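PDB 4OIF: beta-galactosidase from Geobacillus stearothermophilus, which probably hydrolyses terminal non-reducing beta-D-galactose residues in beta-D-galactosides, as a zinc-containing, trimeric member of glycoside hydrolase family 42. Local coordinates for residues A[545-556]-A[595-606]. Numbering follows the deposited sequence.
Sequences YRGRSYELKDYA and GGRLEDQFHRDF
Arg-597 meets Asp-554 and Tyr-555 with its side chain, one end of a contact that illustrates how a short edge strand and the helix after it can be fastened to strand 548-553 and to the turns and strand ends on its flanks. Arg-597 bends at its third torsion, which brings NH1 to Asp-554 OD2 at 2.9 Å in a salt bridge. The carboxylate oxygen lies near the guanidinium plane, although the two flat groups stand almost perpendicular (89°). One face of the guanidinium rests over the ring edge of Tyr-555 around CD2 and CE2, while Tyr-501 OH and the carbonyls of Thr-435 and Lys-436 share its N-H groups. The backbone of Arg-597 contributes as well: its N donates to Tyr-555 O, and its O accepts from Lys-553 N at 3.0 Å.

Within the trimerisation domain, residues 597-598 add a weakly bonded antiparallel edge to strand 548-553 in a mixed sheet, with Leu-552 and Leu-598 as a non-hydrogen-bonded pair whose side chains meet on one face. The chain then turns into helix 600-613. At this junction Glu-599 and Glu-551 are tied twice: Glu-599 N donates to Glu-551 O, and Glu-599 OE1 receives Glu-551 N through its anti lone pair (2.7 Å, 169°). With CG between the backbone N and the carbonyl carbon (chi1 57°) and the chain extended beyond it, the carboxylate reaches back to the strand; its long salt bridge to Arg-548 is of doubtful geometry.

Where the first turn of the helix faces the strand, the ring of Tyr-550 lies between the aliphatic part of Arg-548 on one face and Phe-602 CD1 on the other. Phe-602 turns its edge to the faces of both Tyr-550 and Tyr-545, forming two T-shaped pairs with ring centroids 5.5 and 5.0 Å apart; Phe-602 CE1 comes within 3.6 Å of Tyr-545 CD2. The hydroxyl of Tyr-550 faces the carboxylate of Asp-605, whose OD1 accepts Gln-601 NE2.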
loop_
_atom_site.group_PDB
_atom_site.type_symbol
_atom_site.label_atom_id
_atom_site.label_comp_id
_atom_site.label_asym_id
_atom_site.label_seq_id
_atom_site.Cartn_x
_atom_site.Cartn_y
_atom_site.Cartn_z
ATOM N N TYR A 545 34.364 17.841 -15.340
ATOM C CA TYR A 545 34.601 19.065 -14.595
ATOM C C TYR A 545 35.966 18.984 -13.903
ATOM O O TYR A 545 36.295 17.974 -13.264
ATOM C CB TYR A 545 33.467 19.288 -13.587
ATOM C CG TYR A 545 33.731 20.353 -12.554
ATOM C CD1 TYR A 545 33.466 21.682 -12.821
ATOM C CD2 TYR A 545 34.227 20.023 -11.297
ATOM C CE1 TYR A 545 33.697 22.658 -11.874
ATOM C CE2 TYR A 545 34.460 20.991 -10.343
ATOM C CZ TYR A 545 34.196 22.307 -10.638
ATOM O OH TYR A 545 34.427 23.278 -9.695
ATOM N N ARG A 546 36.758 20.042 -14.063
ATOM C CA ARG A 546 38.128 20.091 -13.551
ATOM C C ARG A 546 38.891 18.799 -13.793
ATOM O O ARG A 546 39.475 18.254 -12.866
ATOM C CB ARG A 546 38.143 20.403 -12.056
ATOM C CG ARG A 546 37.468 21.712 -11.674
ATOM C CD ARG A 546 38.304 22.902 -12.067
ATOM N NE ARG A 546 37.793 24.145 -11.501
ATOM C CZ ARG A 546 36.971 24.972 -12.143
ATOM N NH1 ARG A 546 36.570 24.679 -13.373
ATOM N NH2 ARG A 546 36.554 26.091 -11.556
ATOM N N GLY A 547 38.855 18.301 -15.026
ATOM C CA GLY A 547 39.616 17.122 -15.411
ATOM C C GLY A 547 39.065 15.764 -14.987
ATOM O O GLY A 547 39.629 14.720 -15.332
ATOM N N ARG A 548 37.966 15.754 -14.244
ATOM C CA ARG A 548 37.434 14.484 -13.760
ATOM C C ARG A 548 36.016 14.258 -14.318
ATOM O O ARG A 548 35.334 15.212 -14.686
ATOM C CB ARG A 548 37.452 14.481 -12.221
ATOM C CG ARG A 548 37.070 13.179 -11.523
ATOM C CD ARG A 548 36.890 13.434 -10.018
ATOM N NE ARG A 548 36.511 12.255 -9.226
ATOM C CZ ARG A 548 35.338 11.623 -9.314
ATOM N NH1 ARG A 548 34.426 12.022 -10.187
ATOM N NH2 ARG A 548 35.074 10.577 -8.542
ATOM N N SER A 549 35.586 13.003 -14.417
ATOM C CA SER A 549 34.176 12.712 -14.662
ATOM C C SER A 549 33.453 12.498 -13.346
ATOM O O SER A 549 33.986 11.848 -12.446
ATOM C CB SER A 549 34.010 11.488 -15.550
ATOM O OG SER A 549 34.156 11.848 -16.903
ATOM N N TYR A 550 32.243 13.047 -13.242
ATOM C CA TYR A 550 31.398 12.896 -12.046
ATOM C C TYR A 550 30.047 12.303 -12.436
ATOM O O TYR A 550 29.446 12.727 -13.411
ATOM C CB TYR A 550 31.196 14.241 -11.340
ATOM C CG TYR A 550 32.464 14.892 -10.818
ATOM C CD1 TYR A 550 33.207 15.756 -11.613
ATOM C CD2 TYR A 550 32.910 14.650 -9.523
ATOM C CE1 TYR A 550 34.356 16.356 -11.135
ATOM C CE2 TYR A 550 34.060 15.242 -9.037
ATOM C CZ TYR A 550 34.777 16.091 -9.846
ATOM O OH TYR A 550 35.919 16.677 -9.364
ATOM N N GLU A 551 29.563 11.327 -11.683
ATOM C CA GLU A 551 28.312 10.676 -12.060
ATOM C C GLU A 551 27.064 11.551 -11.872
ATOM O O GLU A 551 26.920 12.250 -10.870
ATOM C CB GLU A 551 28.129 9.377 -11.279
ATOM C CG GLU A 551 27.023 8.485 -11.854
ATOM C CD GLU A 551 26.655 7.338 -10.935
ATOM O OE1 GLU A 551 26.591 6.185 -11.415
ATOM O OE2 GLU A 551 26.425 7.592 -9.735
ATOM N N LEU A 552 26.167 11.500 -12.853
ATOM C CA LEU A 552 24.896 12.201 -12.766
ATOM C C LEU A 552 23.748 11.218 -12.634
ATOM O O LEU A 552 23.720 10.181 -13.314
ATOM C CB LEU A 552 24.670 13.090 -13.994
ATOM C CG LEU A 552 23.376 13.909 -14.062
ATOM C CD1 LEU A 552 23.625 15.190 -14.849
ATOM C CD2 LEU A 552 22.203 13.136 -14.667
ATOM N N LYS A 553 22.793 11.576 -11.777
ATOM C CA LYS A 553 21.532 10.851 -11.635
ATOM C C LYS A 553 20.332 11.802 -11.549
ATOM O O LYS A 553 20.484 12.971 -11.182
ATOM C CB LYS A 553 21.566 9.948 -10.392
ATOM C CG LYS A 553 22.623 8.867 -10.473
ATOM C CD LYS A 553 22.440 7.794 -9.428
ATOM C CE LYS A 553 22.650 8.302 -8.022
ATOM N NZ LYS A 553 22.439 7.191 -7.037
ATOM N N ASP A 554 19.156 11.286 -11.908
ATOM C CA ASP A 554 17.852 11.913 -11.638
ATOM C C ASP A 554 17.490 13.106 -12.515
ATOM O O ASP A 554 16.414 13.121 -13.114
ATOM C CB ASP A 554 17.754 12.349 -10.168
ATOM C CG ASP A 554 17.883 11.186 -9.202
ATOM O OD1 ASP A 554 17.651 10.027 -9.614
ATOM O OD2 ASP A 554 18.207 11.437 -8.022
ATOM N N TYR A 555 18.356 14.118 -12.564
ATOM C CA TYR A 555 18.050 15.333 -13.322
ATOM C C TYR A 555 19.243 15.915 -14.063
ATOM O O TYR A 555 20.358 15.971 -13.541
ATOM C CB TYR A 555 17.469 16.404 -12.399
ATOM C CG TYR A 555 16.187 15.979 -11.738
ATOM C CD1 TYR A 555 14.989 15.999 -12.442
ATOM C CD2 TYR A 555 16.165 15.557 -10.419
ATOM C CE1 TYR A 555 13.807 15.607 -11.860
ATOM C CE2 TYR A 555 14.981 15.161 -9.824
ATOM C CZ TYR A 555 13.805 15.188 -10.555
ATOM O OH TYR A 555 12.620 14.798 -9.987
ATOM N N ALA A 556 18.984 16.355 -15.287
ATOM C CA ALA A 556 19.945 17.129 -16.042
ATOM C C ALA A 556 19.254 18.371 -16.549
ATOM O O ALA A 556 18.035 18.395 -16.699
ATOM C CB ALA A 556 20.517 16.321 -17.188
ATOM N N GLY A 595 23.933 22.269 -13.289
ATOM C CA GLY A 595 22.824 21.793 -14.111
ATOM C C GLY A 595 22.280 20.399 -13.828
ATOM O O GLY A 595 21.146 20.075 -14.195
ATOM N N GLY A 596 23.089 19.561 -13.193
ATOM C CA GLY A 596 22.695 18.187 -12.977
ATOM C C GLY A 596 22.899 17.789 -11.540
ATOM O O GLY A 596 23.582 18.480 -10.790
ATOM N N ARG A 597 22.296 16.675 -11.146
ATOM C CA ARG A 597 22.449 16.189 -9.785
ATOM C C ARG A 597 23.623 15.207 -9.751
ATOM O O ARG A 597 23.579 14.115 -10.333
ATOM C CB ARG A 597 21.157 15.551 -9.283
ATOM C CG ARG A 597 21.286 14.918 -7.915
ATOM C CD ARG A 597 19.965 14.358 -7.452
ATOM N NE ARG A 597 19.019 15.404 -7.061
ATOM C CZ ARG A 597 17.741 15.172 -6.773
ATOM N NH1 ARG A 597 17.256 13.934 -6.849
ATOM N NH2 ARG A 597 16.951 16.175 -6.420
ATOM N N LEU A 598 24.691 15.622 -9.088
ATOM C CA LEU A 598 25.965 14.942 -9.231
ATOM C C LEU A 598 26.390 14.300 -7.915
ATOM O O LEU A 598 25.992 14.755 -6.842
ATOM C CB LEU A 598 27.017 15.937 -9.736
ATOM C CG LEU A 598 26.672 16.602 -11.082
ATOM C CD1 LEU A 598 27.725 17.600 -11.485
ATOM C CD2 LEU A 598 26.525 15.570 -12.164
ATOM N N GLU A 599 27.177 13.233 -8.008
ATOM C CA GLU A 599 27.705 12.534 -6.832
ATOM C C GLU A 599 28.395 13.456 -5.819
ATOM O O GLU A 599 28.756 14.591 -6.134
ATOM C CB GLU A 599 28.688 11.462 -7.274
ATOM C CG GLU A 599 29.828 12.017 -8.117
ATOM C CD GLU A 599 30.876 10.970 -8.419
ATOM O OE1 GLU A 599 31.129 10.707 -9.616
ATOM O OE2 GLU A 599 31.441 10.410 -7.457
ATOM N N ASP A 600 28.571 12.950 -4.601
ATOM C CA ASP A 600 29.160 13.702 -3.487
ATOM C C ASP A 600 30.487 14.396 -3.806
ATOM O O ASP A 600 30.727 15.554 -3.419
ATOM C CB ASP A 600 29.375 12.762 -2.307
ATOM C CG ASP A 600 28.087 12.405 -1.597
ATOM O OD1 ASP A 600 27.125 13.203 -1.633
ATOM O OD2 ASP A 600 28.050 11.329 -0.971
ATOM N N GLN A 601 31.347 13.675 -4.508
ATOM C CA GLN A 601 32.689 14.149 -4.776
ATOM C C GLN A 601 32.638 15.445 -5.563
ATOM O O GLN A 601 33.491 16.321 -5.376
ATOM C CB GLN A 601 33.506 13.093 -5.533
ATOM C CG GLN A 601 34.999 13.380 -5.545
ATOM C CD GLN A 601 35.547 13.557 -4.136
ATOM O OE1 GLN A 601 35.206 12.795 -3.228
ATOM N NE2 GLN A 601 36.377 14.583 -3.942
ATOM N N PHE A 602 31.635 15.582 -6.429
ATOM C CA PHE A 602 31.505 16.823 -7.191
ATOM C C PHE A 602 31.332 18.000 -6.263
ATOM O O PHE A 602 32.027 18.998 -6.403
ATOM C CB PHE A 602 30.336 16.816 -8.173
ATOM C CG PHE A 602 30.112 18.165 -8.819
ATOM C CD1 PHE A 602 30.902 18.580 -9.877
ATOM C CD2 PHE A 602 29.152 19.031 -8.343
ATOM C CE1 PHE A 602 30.717 19.826 -10.457
ATOM C CE2 PHE A 602 28.970 20.277 -8.924
ATOM C CZ PHE A 602 29.753 20.671 -9.978
ATOM N N HIS A 603 30.397 17.888 -5.325
ATOM C CA HIS A 603 30.147 18.988 -4.407
ATOM C C HIS A 603 31.374 19.241 -3.548
ATOM O O HIS A 603 31.716 20.397 -3.270
ATOM C CB HIS A 603 28.915 18.702 -3.548
ATOM C CG HIS A 603 27.676 18.494 -4.359
ATOM N ND1 HIS A 603 26.968 17.315 -4.346
ATOM C CD2 HIS A 603 27.048 19.300 -5.247
ATOM C CE1 HIS A 603 25.948 17.408 -5.183
ATOM N NE2 HIS A 603 25.971 18.603 -5.740
ATOM N N ARG A 604 32.053 18.167 -3.159
ATOM C CA ARG A 604 33.288 18.330 -2.415
ATOM C C ARG A 604 34.273 19.208 -3.193
ATOM O O ARG A 604 34.757 20.203 -2.666
ATOM C CB ARG A 604 33.907 16.977 -2.093
ATOM C CG ARG A 604 33.125 16.175 -1.067
ATOM C CD ARG A 604 33.980 15.056 -0.495
ATOM N NE ARG A 604 33.186 14.148 0.308
ATOM C CZ ARG A 604 32.744 12.969 -0.114
ATOM N NH1 ARG A 604 33.038 12.535 -1.338
ATOM N NH2 ARG A 604 32.016 12.217 0.696
ATOM N N ASP A 605 34.529 18.876 -4.455
ATOM C CA ASP A 605 35.529 19.601 -5.245
ATOM C C ASP A 605 35.092 21.052 -5.591
ATOM O O ASP A 605 35.856 22.033 -5.418
ATOM C CB ASP A 605 35.845 18.793 -6.510
ATOM C CG ASP A 605 36.469 17.405 -6.195
ATOM O OD1 ASP A 605 36.902 17.170 -5.051
ATOM O OD2 ASP A 605 36.540 16.542 -7.092
ATOM N N PHE A 606 33.851 21.175 -6.047
ATOM C CA PHE A 606 33.248 22.450 -6.419
ATOM C C PHE A 606 33.301 23.441 -5.255
ATOM O O PHE A 606 33.809 24.591 -5.354
ATOM C CB PHE A 606 31.792 22.210 -6.872
ATOM C CG PHE A 606 31.085 23.449 -7.335
ATOM C CD1 PHE A 606 31.181 23.866 -8.653
ATOM C CD2 PHE A 606 30.340 24.210 -6.449
ATOM C CE1 PHE A 606 30.537 25.032 -9.079
ATOM C CE2 PHE A 606 29.707 25.367 -6.869
ATOM C CZ PHE A 606 29.810 25.776 -8.191
#